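Long-range contact in putative methyltransferase (Porphyromonas gingivalis, PDB 3LL7), which is a putative methyltransferase, probably transferring a methyl group from S-adenosylmethionine to a substrate not yet established: residues G80-S84 with V231-G235. Residues are numbered along the deposited sequence; the frame is centred on the assembly and turned at random. Where two conformers were deposited one is given.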
ATOM      1  N   GLY A  80       3.959  -5.783  -1.338  1.00 27.81           N
ATOM      2  CA  GLY A  80       3.302  -6.632  -2.320  1.00 26.65           C
ATOM      3  C   GLY A  80       3.967  -6.411  -3.666  1.00 25.37           C
ATOM      4  O   GLY A  80       4.842  -5.555  -3.800  1.00 25.98           O
ATOM      5  N   ALA A  81       3.543  -7.171  -4.666  1.00 24.11           N
ATOM      6  CA  ALA A  81       4.007  -6.991  -6.042  1.00 22.62           C
ATOM      7  C   ALA A  81       3.557  -5.661  -6.685  1.00 21.68           C
ATOM      8  O   ALA A  81       4.333  -5.007  -7.388  1.00 20.77           O
ATOM      9  CB  ALA A  81       3.544  -8.192  -6.910  1.00 22.67           C
ATOM     10  N   VAL A  82       2.305  -5.265  -6.466  0.50 21.35           N
ATOM     11  CA  VAL A  82       1.791  -4.085  -7.172  0.50 20.99           C
ATOM     12  C   VAL A  82       2.328  -2.745  -6.669  0.50 20.73           C
ATOM     13  O   VAL A  82       2.636  -1.868  -7.479  0.50 20.90           O
ATOM     14  CB  VAL A  82       0.253  -4.077  -7.298  0.50 21.42           C
ATOM     15  CG1 VAL A  82      -0.168  -4.779  -8.586  0.50 21.27           C
ATOM     16  CG2 VAL A  82      -0.389  -4.734  -6.097  0.50 21.34           C
ATOM     17  N   THR A  83       2.476  -2.582  -5.357  1.00 19.96           N
ATOM     18  CA  THR A  83       2.989  -1.308  -4.843  1.00 19.84           C
ATOM     19  C   THR A  83       4.482  -1.183  -5.063  1.00 19.86           C
ATOM     20  O   THR A  83       4.981  -0.091  -5.381  1.00 19.87           O
ATOM     21  CB  THR A  83       2.680  -1.105  -3.356  1.00 20.19           C
ATOM     22  OG1 THR A  83       3.184  -2.217  -2.593  1.00 21.88           O
ATOM     23  CG2 THR A  83       1.179  -0.985  -3.159  1.00 19.94           C
ATOM     24  N   SER A  84       5.205  -2.303  -4.916  1.00 18.39           N
ATOM     25  CA  SER A  84       6.641  -2.264  -5.161  1.00 17.60           C
ATOM     26  C   SER A  84       6.866  -1.709  -6.555  1.00 16.35           C
ATOM     27  O   SER A  84       7.643  -0.806  -6.711  1.00 16.83           O
ATOM     28  CB  SER A  84       7.290  -3.635  -5.010  1.00 17.87           C
ATOM     29  OG  SER A  84       6.939  -4.472  -6.096  1.00 17.24           O
ATOM     30  N   VAL A 231      -1.055   5.558  -1.554  1.00  9.43           N
ATOM     31  CA  VAL A 231      -1.156   4.487  -2.573  1.00  9.51           C
ATOM     32  C   VAL A 231      -2.026   3.326  -2.093  1.00  9.40           C
ATOM     33  O   VAL A 231      -1.669   2.628  -1.120  1.00 10.34           O
ATOM     34  CB  VAL A 231       0.258   3.968  -2.966  1.00  9.49           C
ATOM     35  CG1 VAL A 231       0.168   2.889  -4.053  1.00 11.36           C
ATOM     36  CG2 VAL A 231       1.165   5.146  -3.433  1.00 10.98           C
ATOM     37  N   ALA A 232      -3.149   3.112  -2.772  1.00 10.43           N
ATOM     38  CA  ALA A 232      -3.998   1.962  -2.483  1.00 11.89           C
ATOM     39  C   ALA A 232      -3.827   0.872  -3.560  1.00 13.59           C
ATOM     40  O   ALA A 232      -3.541   1.188  -4.726  1.00 13.29           O
ATOM     41  CB  ALA A 232      -5.451   2.380  -2.385  1.00 10.28           C
ATOM     42  N   ALA A 233      -3.969  -0.380  -3.126  1.00 14.85           N
ATOM     43  CA  ALA A 233      -3.984  -1.594  -3.978  1.00 16.97           C
ATOM     44  C   ALA A 233      -4.873  -2.625  -3.290  1.00 18.13           C
ATOM     45  O   ALA A 233      -4.936  -2.679  -2.055  1.00 17.92           O
ATOM     46  CB  ALA A 233      -2.575  -2.144  -4.161  1.00 17.17           C
ATOM     47  N   HIS A 234      -5.564  -3.455  -4.070  1.00 19.50           N
ATOM     48  CA  HIS A 234      -6.425  -4.518  -3.505  1.00 20.69           C
ATOM     49  C   HIS A 234      -7.543  -3.962  -2.608  1.00 21.15           C
ATOM     50  O   HIS A 234      -7.968  -4.612  -1.649  1.00 21.98           O
ATOM     51  CB  HIS A 234      -5.587  -5.558  -2.744  1.00 20.94           C
ATOM     52  CG  HIS A 234      -4.429  -6.092  -3.534  1.00 21.63           C
ATOM     53  ND1 HIS A 234      -4.585  -6.988  -4.572  1.00 23.59           N
ATOM     54  CD2 HIS A 234      -3.101  -5.846  -3.446  1.00 22.13           C
ATOM     55  CE1 HIS A 234      -3.403  -7.273  -5.089  1.00 23.23           C
ATOM     56  NE2 HIS A 234      -2.485  -6.587  -4.429  1.00 24.12           N
ATOM     57  N   GLY A 235      -7.998  -2.751  -2.918  1.00 21.03           N
ATOM     58  CA  GLY A 235      -9.054  -2.107  -2.155  1.00 20.62           C
ATOM     59  C   GLY A 235      -8.665  -1.377  -0.876  1.00 20.06           C
ATOM     60  O   GLY A 235      -9.552  -0.931  -0.150  1.00 20.81           O
TER
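Val82 and Thr83, in the first turn of helix 81-86, which starts after the N-cap Gly80, pack on Ala233 at the end of strand 225-233, with no hydrogen bond passing between the two segments. Val82 was modelled in two conformers; in this one CG2 enters the corner between strand and turn, 3.9 Å from Ala233 CB. Its 3.3 Å approach to His234 NE2 is doubtful. In the same conformer the imidazole meets this methyl obliquely, reaching back from the turn with CG anti to its own carbonyl carbon (chi1 -51°). After Ala233 the chain turns through His234 and Gly235, both with positive phi as in a type I' turn, into antiparallel strand 236-244, so the contact sits at a beta hairpin with a two-residue turn. The hairpin belongs to the mixed sheet whose parallel strands 96-99, 117-122 and 144-149 alternate with helices, consistent with a Rossmann-like methyltransferase domain. Thr83, deeper in the interface, points CG2 at the strand between two alternate residues of the same face: the methyl is 4.1 Å from Ala233 CB and 4.1 Å from Val231 CG1. Its hydroxyl, held between backbone N and carbonyl carbon (chi1 55°), makes a weak hydrogen bond to Glu239 of strand 236-244. Ser84 turns back into its own helix, OG donating to Ala81 O at 3.0 Å from above the carbonyl plane, while its side chain packs on Ile106 and Asp107 of helix 106-112.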